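Local coordinates for enoyl-acyl carrier protein reductase (PDB 6KIA) that probably catalyses the NADH-dependent reduction of enoyl-acyl carrier protein in bacterial fatty acid synthesis and is associated with resistance to triclosan, at residues 2-7 with 359-364; 208-213 with 270-275; 280-285 with 415-420. All coordinates share one frame; numbering follows the deposited sequence.

Contact 1 of 3, residues 2-7 with 359-364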
loop_
_atom_site.group_PDB
_atom_site.type_symbol
_atom_site.label_atom_id
_atom_site.label_comp_id
_atom_site.label_asym_id
_atom_site.label_seq_id
_atom_site.Cartn_x
_atom_site.Cartn_y
_atom_site.Cartn_z
ATOM N N LYS A 2 -18.049 -9.742 4.202
ATOM C CA LYS A 2 -17.904 -11.152 3.850
ATOM C C LYS A 2 -17.609 -11.341 2.382
ATOM O O LYS A 2 -17.426 -12.468 1.938
ATOM C CB LYS A 2 -19.153 -11.966 4.209
ATOM C CG LYS A 2 -19.705 -11.784 5.606
ATOM C CD LYS A 2 -20.313 -13.116 6.075
ATOM C CE LYS A 2 -19.762 -13.582 7.417
ATOM N NZ LYS A 2 -19.765 -12.514 8.453
ATOM N N SER A 3 -17.542 -10.244 1.631
ATOM C CA SER A 3 -17.064 -10.319 0.252
ATOM C C SER A 3 -16.587 -8.939 -0.185
ATOM O O SER A 3 -16.914 -7.936 0.461
ATOM C CB SER A 3 -18.154 -10.846 -0.699
ATOM O OG SER A 3 -19.292 -10.009 -0.704
ATOM N N PRO A 4 -15.796 -8.881 -1.268
ATOM C CA PRO A 4 -15.319 -7.588 -1.753
ATOM C C PRO A 4 -16.484 -6.667 -2.069
ATOM O O PRO A 4 -17.555 -7.144 -2.468
ATOM C CB PRO A 4 -14.536 -7.960 -3.023
ATOM C CG PRO A 4 -14.083 -9.326 -2.776
ATOM C CD PRO A 4 -15.174 -9.997 -2.003
ATOM N N ILE A 5 -16.272 -5.369 -1.868
ATOM C CA ILE A 5 -17.240 -4.332 -2.186
ATOM C C ILE A 5 -16.696 -3.548 -3.375
ATOM O O ILE A 5 -15.920 -2.620 -3.198
ATOM C CB ILE A 5 -17.452 -3.396 -0.970
ATOM C CG1 ILE A 5 -17.763 -4.237 0.278
ATOM C CG2 ILE A 5 -18.519 -2.316 -1.265
ATOM C CD1 ILE A 5 -17.700 -3.500 1.565
ATOM N N PRO A 6 -17.079 -3.938 -4.599
ATOM C CA PRO A 6 -16.435 -3.364 -5.781
ATOM C C PRO A 6 -16.939 -1.975 -6.141
ATOM O O PRO A 6 -18.110 -1.654 -5.943
ATOM C CB PRO A 6 -16.795 -4.354 -6.889
ATOM C CG PRO A 6 -18.126 -4.886 -6.473
ATOM C CD PRO A 6 -18.104 -4.938 -4.953
ATOM N N LEU A 7 -16.020 -1.150 -6.634
ATOM C CA LEU A 7 -16.351 0.032 -7.401
ATOM C C LEU A 7 -16.380 -0.364 -8.876
ATOM O O LEU A 7 -15.365 -0.820 -9.424
ATOM C CB LEU A 7 -15.327 1.153 -7.164
ATOM C CG LEU A 7 -15.728 2.423 -7.900
ATOM C CD1 LEU A 7 -17.004 2.938 -7.277
ATOM C CD2 LEU A 7 -14.630 3.453 -7.845
ATOM N N ARG A 359 -8.235 -18.952 -3.182
ATOM C CA ARG A 359 -9.265 -17.947 -3.493
ATOM C C ARG A 359 -10.372 -17.966 -2.448
ATOM O O ARG A 359 -11.547 -17.772 -2.745
ATOM C CB ARG A 359 -9.842 -18.176 -4.899
ATOM C CG ARG A 359 -8.810 -17.956 -5.990
ATOM C CD ARG A 359 -9.388 -17.527 -7.336
ATOM N NE ARG A 359 -10.118 -18.579 -8.049
ATOM C CZ ARG A 359 -9.556 -19.375 -8.957
ATOM N NH1 ARG A 359 -8.251 -19.273 -9.213
ATOM N NH2 ARG A 359 -10.286 -20.298 -9.600
ATOM N N ASN A 360 -9.950 -18.184 -1.213
ATOM C CA ASN A 360 -10.819 -18.242 -0.058
ATOM C C ASN A 360 -10.779 -16.914 0.675
ATOM O O ASN A 360 -9.825 -16.610 1.387
ATOM C CB ASN A 360 -10.377 -19.388 0.844
ATOM C CG ASN A 360 -11.308 -19.621 2.021
ATOM O OD1 ASN A 360 -12.015 -18.724 2.483
ATOM N ND2 ASN A 360 -11.297 -20.848 2.525
ATOM N N PHE A 361 -11.836 -16.135 0.508
ATOM C CA PHE A 361 -11.886 -14.779 1.038
ATOM C C PHE A 361 -11.969 -14.740 2.558
ATOM O O PHE A 361 -11.298 -13.943 3.212
ATOM C CB PHE A 361 -13.071 -14.037 0.427
ATOM C CG PHE A 361 -13.113 -12.572 0.767
ATOM C CD1 PHE A 361 -12.392 -11.652 0.012
ATOM C CD2 PHE A 361 -13.873 -12.114 1.836
ATOM C CE1 PHE A 361 -12.422 -10.297 0.322
ATOM C CE2 PHE A 361 -13.911 -10.760 2.151
ATOM C CZ PHE A 361 -13.190 -9.851 1.390
ATOM N N GLU A 362 -12.748 -15.648 3.133
ATOM C CA GLU A 362 -13.026 -15.573 4.555
ATOM C C GLU A 362 -11.773 -15.973 5.329
ATOM O O GLU A 362 -11.526 -15.479 6.425
ATOM C CB GLU A 362 -14.187 -16.503 4.942
ATOM C CG GLU A 362 -15.132 -16.966 3.807
ATOM C CD GLU A 362 -15.599 -15.869 2.860
ATOM O OE1 GLU A 362 -16.059 -14.812 3.340
ATOM O OE2 GLU A 362 -15.507 -16.076 1.629
ATOM N N ALA A 363 -10.944 -16.807 4.712
ATOM C CA ALA A 363 -9.739 -17.311 5.358
ATOM C C ALA A 363 -8.536 -16.372 5.244
ATOM O O ALA A 363 -7.489 -16.641 5.813
ATOM C CB ALA A 363 -9.385 -18.688 4.787
ATOM N N TRP A 364 -8.704 -15.271 4.517
ATOM C CA TRP A 364 -7.611 -14.338 4.209
ATOM C C TRP A 364 -7.065 -13.605 5.425
ATOM O O TRP A 364 -7.838 -13.149 6.269
ATOM C CB TRP A 364 -8.118 -13.323 3.186
ATOM C CG TRP A 364 -7.095 -12.410 2.562
ATOM C CD1 TRP A 364 -6.384 -12.648 1.427
ATOM C CD2 TRP A 364 -6.700 -11.099 3.018
ATOM N NE1 TRP A 364 -5.564 -11.584 1.145
ATOM C CE2 TRP A 364 -5.736 -10.620 2.106
ATOM C CE3 TRP A 364 -7.067 -10.288 4.109
ATOM C CZ2 TRP A 364 -5.138 -9.370 2.236
ATOM C CZ3 TRP A 364 -6.464 -9.043 4.251
ATOM C CH2 TRP A 364 -5.510 -8.592 3.316
HETATM O O HOH W 1 -16.785 -13.885 -0.350
#
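A type I beta turn, running from Phe361 to Trp364, presents the Phe361 ring to the N-terminal loop, where Ser3 and Pro4 lie across one of its faces. CB of Phe361 already points at residues 2-7, and CG anti to the backbone N (chi1 -173°) carries the ring under Ser3 and Pro4. Pro4 CD sits 3.9 Å from the ring centroid of Phe361, 22° off the ring normal, and Ser3 CA lies 4.1 Å from the same Phe361 centroid at 26°; both are CH-pi contacts. Pro4 CD stands 3.6 Å above the Phe361 ring plane, displaced toward the rim, with CG and CD both over the CE1 side. Lys2 O meets the ring obliquely, 3.6 Å from Phe361 CD2. The polar side is less firmly defined, since Glu362 is poorly ordered. Its OE1 lies at the Phe361 ring edge, in plane. Lys2 O and Glu362 OE1, both acceptors, are 3.1 Å apart; a water instead bridges Lys2 O, at 2.8 Å, to Glu362 OE2, at 3.2 Å, donating to both. Within the turn Trp364 N donates to Phe361 O, and Asn360 OD1 accepts from Ala363 N at 3.1 Å. The arrangement is thus an Asx motif leading into a beta turn, whose Phe361 joins an aromatic cluster with His242, Trp254 and Trp364, the N-terminal loop lying over the Phe361 ring.

Contact 2 of 3, residues 208-213 with 270-275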
loop_
_atom_site.group_PDB
_atom_site.type_symbol
_atom_site.label_atom_id
_atom_site.label_comp_id
_atom_site.label_asym_id
_atom_site.label_seq_id
_atom_site.Cartn_x
_atom_site.Cartn_y
_atom_site.Cartn_z
ATOM N N VAL A 208 1.626 0.794 12.445
ATOM C CA VAL A 208 2.025 1.568 11.262
ATOM C C VAL A 208 0.977 1.576 10.147
ATOM O O VAL A 208 0.676 2.619 9.565
ATOM C CB VAL A 208 3.359 1.027 10.658
ATOM C CG1 VAL A 208 3.763 1.862 9.437
ATOM C CG2 VAL A 208 4.489 0.998 11.728
ATOM N N THR A 209 0.451 0.397 9.836
ATOM C CA THR A 209 -0.416 0.182 8.687
ATOM C C THR A 209 -1.861 0.541 8.982
ATOM O O THR A 209 -2.598 0.956 8.084
ATOM C CB THR A 209 -0.304 -1.287 8.234
ATOM O OG1 THR A 209 1.074 -1.540 7.928
ATOM C CG2 THR A 209 -1.190 -1.603 7.029
ATOM N N ALA A 210 -2.265 0.428 10.247
ATOM C CA ALA A 210 -3.672 0.646 10.581
ATOM C C ALA A 210 -3.908 1.813 11.535
ATOM O O ALA A 210 -4.631 2.762 11.200
ATOM C CB ALA A 210 -4.275 -0.648 11.168
ATOM N N ASN A 211 -3.325 1.755 12.727
ATOM C CA ASN A 211 -3.650 2.748 13.748
ATOM C C ASN A 211 -3.250 4.188 13.405
ATOM O O ASN A 211 -3.873 5.129 13.878
ATOM C CB ASN A 211 -3.028 2.327 15.071
ATOM C CG ASN A 211 -3.646 1.045 15.599
ATOM O OD1 ASN A 211 -4.759 0.683 15.214
ATOM N ND2 ASN A 211 -2.928 0.350 16.472
ATOM N N THR A 212 -2.230 4.354 12.570
ATOM C CA THR A 212 -1.878 5.666 12.037
ATOM C C THR A 212 -3.066 6.366 11.337
ATOM O O THR A 212 -3.147 7.593 11.361
ATOM C CB THR A 212 -0.727 5.559 11.027
ATOM O OG1 THR A 212 -1.040 4.536 10.070
ATOM C CG2 THR A 212 0.566 5.171 11.730
ATOM N N PHE A 213 -3.953 5.602 10.688
ATOM C CA PHE A 213 -5.151 6.174 10.060
ATOM C C PHE A 213 -6.088 6.725 11.109
ATOM O O PHE A 213 -6.674 7.793 10.930
ATOM C CB PHE A 213 -5.857 5.122 9.203
ATOM C CG PHE A 213 -6.871 5.667 8.233
ATOM C CD1 PHE A 213 -6.582 6.754 7.400
ATOM C CD2 PHE A 213 -8.075 5.009 8.061
ATOM C CE1 PHE A 213 -7.518 7.209 6.461
ATOM C CE2 PHE A 213 -9.014 5.463 7.138
ATOM C CZ PHE A 213 -8.730 6.557 6.327
ATOM N N GLU A 270 -9.518 -1.180 7.531
ATOM C CA GLU A 270 -10.903 -1.164 7.058
ATOM C C GLU A 270 -11.883 -0.878 8.197
ATOM O O GLU A 270 -12.788 -0.047 8.059
ATOM C CB GLU A 270 -11.257 -2.488 6.396
ATOM C CG GLU A 270 -10.527 -2.712 5.094
ATOM C CD GLU A 270 -10.699 -4.114 4.570
ATOM O OE1 GLU A 270 -11.119 -4.998 5.353
ATOM O OE2 GLU A 270 -10.381 -4.336 3.393
ATOM N N ARG A 271 -11.702 -1.570 9.324
ATOM C CA ARG A 271 -12.605 -1.347 10.461
ATOM C C ARG A 271 -12.556 0.097 10.984
ATOM O O ARG A 271 -13.582 0.658 11.368
ATOM C CB ARG A 271 -12.303 -2.320 11.597
ATOM C CG ARG A 271 -12.674 -3.750 11.265
ATOM C CD ARG A 271 -12.658 -4.672 12.491
ATOM N NE ARG A 271 -11.404 -4.669 13.246
ATOM C CZ ARG A 271 -10.355 -5.438 12.971
ATOM N NH1 ARG A 271 -10.392 -6.273 11.938
ATOM N NH2 ARG A 271 -9.273 -5.367 13.731
ATOM N N ILE A 272 -11.368 0.695 11.005
ATOM C CA ILE A 272 -11.241 2.099 11.398
ATOM C C ILE A 272 -12.065 2.994 10.461
ATOM O O ILE A 272 -12.818 3.882 10.919
ATOM C CB ILE A 272 -9.755 2.539 11.412
ATOM C CG1 ILE A 272 -9.016 1.866 12.570
ATOM C CG2 ILE A 272 -9.633 4.068 11.532
ATOM C CD1 ILE A 272 -7.502 1.889 12.434
ATOM N N ALA A 273 -11.970 2.737 9.157
ATOM C CA ALA A 273 -12.777 3.499 8.187
ATOM C C ALA A 273 -14.275 3.319 8.422
ATOM O O ALA A 273 -15.044 4.282 8.353
ATOM C CB ALA A 273 -12.432 3.100 6.750
ATOM N N GLU A 274 -14.697 2.080 8.650
ATOM C CA GLU A 274 -16.124 1.805 8.869
ATOM C C GLU A 274 -16.642 2.501 10.136
ATOM O O GLU A 274 -17.727 3.126 10.111
ATOM C CB GLU A 274 -16.362 0.298 8.936
ATOM C CG GLU A 274 -16.074 -0.389 7.615
ATOM C CD GLU A 274 -16.051 -1.913 7.713
ATOM O OE1 GLU A 274 -15.695 -2.442 8.783
ATOM O OE2 GLU A 274 -16.395 -2.571 6.709
ATOM N N ASP A 275 -15.853 2.460 11.208
ATOM C CA ASP A 275 -16.237 3.100 12.471
ATOM C C ASP A 275 -16.357 4.606 12.263
ATOM O O ASP A 275 -17.318 5.232 12.727
ATOM C CB ASP A 275 -15.218 2.862 13.590
ATOM C CG ASP A 275 -15.133 1.413 14.047
ATOM O OD1 ASP A 275 -16.113 0.658 13.879
ATOM O OD2 ASP A 275 -14.094 1.062 14.657
#
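The Phe213 ring meets Ala273 at its edge: the Ala273 CB methyl lies near the ring plane, 4.2 Å from Phe213 CE2. Ile272 approaches the same ring obliquely, with its CG2 branch 3.9 Å from Phe213 CD2, while His159 makes an edge-to-face contact with it. CB of Phe213 points at residues 270-275, and a chi1 of -165° carries the ring on past Ile272, the two side chains running antiparallel alongside one another. The other branch of Ile272 ends against helix backbone, as the 3.2 Å from Ile272 CD1 to Ala210 O attests. That carbonyl also accepts from Phe213 N at 3.0 Å. Ile272 CD1 further touches the amide of Asn211, 4.1 Å from its OD1, and the two side chains cross at about a right angle; Asn211 OD1 accepts from Arg268 NE, and its ND2 bonds Glu207 OE1. The axes of the two short segments approach to 9.3 Å at 16°, a nearly parallel pairing packed mainly by apolar side chains. Segments 208-213 of helix 196-219 and 270-275 of helix 263-278 therefore run side by side over strand 283-287, Phe213 resting on Ala283 and Ala273 on Val285, while Val208 touches the bound NADH.

Contact 3 of 3, residues 280-285 with 415-420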
loop_
_atom_site.group_PDB
_atom_site.type_symbol
_atom_site.label_atom_id
_atom_site.label_comp_id
_atom_site.label_asym_id
_atom_site.label_seq_id
_atom_site.Cartn_x
_atom_site.Cartn_y
_atom_site.Cartn_z
ATOM N N GLY A 280 -20.177 9.785 10.574
ATOM C CA GLY A 280 -20.379 10.855 9.609
ATOM C C GLY A 280 -19.102 11.381 8.988
ATOM O O GLY A 280 -19.118 12.359 8.237
ATOM N N ILE A 281 -17.985 10.732 9.306
ATOM C CA ILE A 281 -16.685 11.083 8.738
ATOM C C ILE A 281 -16.492 10.369 7.387
ATOM O O ILE A 281 -16.703 9.155 7.264
ATOM C CB ILE A 281 -15.542 10.719 9.709
ATOM C CG1 ILE A 281 -15.774 11.347 11.095
ATOM C CG2 ILE A 281 -14.171 11.114 9.130
ATOM C CD1 ILE A 281 -14.952 10.682 12.183
ATOM N N LYS A 282 -16.130 11.133 6.366
ATOM C CA LYS A 282 -15.946 10.585 5.018
ATOM C C LYS A 282 -14.542 9.992 4.838
ATOM O O LYS A 282 -13.655 10.605 4.223
ATOM C CB LYS A 282 -16.196 11.663 3.968
ATOM C CG LYS A 282 -17.643 12.179 3.913
ATOM C CD LYS A 282 -18.655 11.055 3.868
ATOM C CE LYS A 282 -20.081 11.595 3.961
ATOM N NZ LYS A 282 -21.076 10.501 4.187
ATOM N N ALA A 283 -14.346 8.805 5.396
ATOM C CA ALA A 283 -13.078 8.081 5.312
ATOM C C ALA A 283 -13.281 6.812 4.486
ATOM O O ALA A 283 -14.205 6.041 4.755
ATOM C CB ALA A 283 -12.566 7.750 6.718
ATOM N N THR A 284 -12.437 6.604 3.472
ATOM C CA THR A 284 -12.584 5.476 2.577
ATOM C C THR A 284 -11.234 4.776 2.377
ATOM O O THR A 284 -10.228 5.414 2.036
ATOM C CB THR A 284 -13.161 5.915 1.209
ATOM O OG1 THR A 284 -14.457 6.529 1.399
ATOM C CG2 THR A 284 -13.297 4.718 0.249
ATOM N N VAL A 285 -11.228 3.468 2.593
ATOM C CA VAL A 285 -10.094 2.630 2.217
ATOM C C VAL A 285 -10.314 2.122 0.816
ATOM O O VAL A 285 -11.356 1.533 0.517
ATOM C CB VAL A 285 -9.922 1.418 3.159
ATOM C CG1 VAL A 285 -8.840 0.472 2.624
ATOM C CG2 VAL A 285 -9.604 1.890 4.580
ATOM N N SER A 415 -14.590 12.739 -3.945
ATOM C CA SER A 415 -15.494 13.881 -3.888
ATOM C C SER A 415 -16.877 13.450 -3.418
ATOM O O SER A 415 -17.569 14.213 -2.752
ATOM C CB SER A 415 -15.596 14.614 -5.227
ATOM O OG SER A 415 -14.455 15.430 -5.450
ATOM N N ASN A 416 -17.286 12.241 -3.773
ATOM C CA ASN A 416 -18.585 11.710 -3.352
ATOM C C ASN A 416 -18.537 10.200 -3.175
ATOM O O ASN A 416 -19.012 9.451 -4.025
ATOM C CB ASN A 416 -19.666 12.065 -4.377
ATOM C CG ASN A 416 -21.054 11.648 -3.926
ATOM O OD1 ASN A 416 -21.351 11.629 -2.731
ATOM N ND2 ASN A 416 -21.913 11.313 -4.886
ATOM N N PRO A 417 -17.922 9.748 -2.078
ATOM C CA PRO A 417 -17.625 8.316 -1.934
ATOM C C PRO A 417 -18.835 7.426 -1.641
ATOM O O PRO A 417 -19.703 7.805 -0.851
ATOM C CB PRO A 417 -16.642 8.288 -0.764
ATOM C CG PRO A 417 -16.952 9.538 0.037
ATOM C CD PRO A 417 -17.344 10.566 -0.999
ATOM N N ALA A 418 -18.856 6.238 -2.245
ATOM C CA ALA A 418 -19.963 5.311 -2.057
ATOM C C ALA A 418 -19.962 4.673 -0.673
ATOM O O ALA A 418 -21.018 4.308 -0.161
ATOM C CB ALA A 418 -19.931 4.234 -3.113
ATOM N N GLY A 419 -18.790 4.543 -0.057
ATOM C CA GLY A 419 -18.714 3.857 1.216
ATOM C C GLY A 419 -17.338 3.895 1.846
ATOM O O GLY A 419 -16.403 4.429 1.265
ATOM N N PRO A 420 -17.211 3.309 3.036
ATOM C CA PRO A 420 -15.946 3.354 3.776
ATOM C C PRO A 420 -14.853 2.431 3.213
ATOM O O PRO A 420 -13.685 2.635 3.548
ATOM C CB PRO A 420 -16.358 2.908 5.185
ATOM C CG PRO A 420 -17.574 2.074 4.981
ATOM C CD PRO A 420 -18.295 2.677 3.816
#
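With chi1 of -60°, Thr284 places OG1 beside its own backbone N and CG2 anti to it, and both branches come to the carbonyl of Gly419. The hydroxyl donates to Gly419 O at 2.9 Å from Thr284 OG1, arriving 30° out of the carbonyl plane; the methyl Thr284 CG2 lies 3.3 Å from the same Gly419 O. Thr284 OG1 also meets the Pro417 ring, 3.5 Å from Pro417 CB. One residue on, the backbone takes over: Val285 N donates to Pro420 O at 2.8 Å, nearly straight at 164°. Pro420 O also receives a CA-H...O contact from Thr284 CA at 3.2 Å. In the reverse sense, Pro420 CA offers its hydrogen to Ala283 O at 3.3 Å. Since Ala283 O is buried and has no hydrogen-bonding partner in the model, this weak contact probably compensates it only in part. Val285 also bonds through its backbone to Leu422, so residues 415-420 lead directly into the parallel pairing of strands 283-287 and 421-423. On its other edge strand 283-287 pairs with strand 234-240, through Thr284 with Tyr236 and Ala238, while Trp277 of helix 263-278 packs against both Thr284 and Pro420.

Contact 2 lies inside the loop closed by contact 1; contact 3 begins after contact 2 and ends beyond contact 1, so contacts 1 and 3 interleave along the chain. Contacts 2 and 3, centres about 13 Å apart, touch directly: Ala273 CB lies 3.5 Å from Pro420 O. Helix 263-278 lies in the crossover connection between parallel strands 234-240 and 283-287, after the hairpin 244-248/251-255, in a Rossmann-like domain. Contact 1, centred about 18 Å from contact 2 and about 20 Å from contact 3, comes within about 5 Å of each without touching, yet Ile5 and Leu7 make backbone hydrogen bonds with Trp423. Contacts 1 and 3 thus meet strand 421-423, while contact 2 packs on neighbouring strand 283-287.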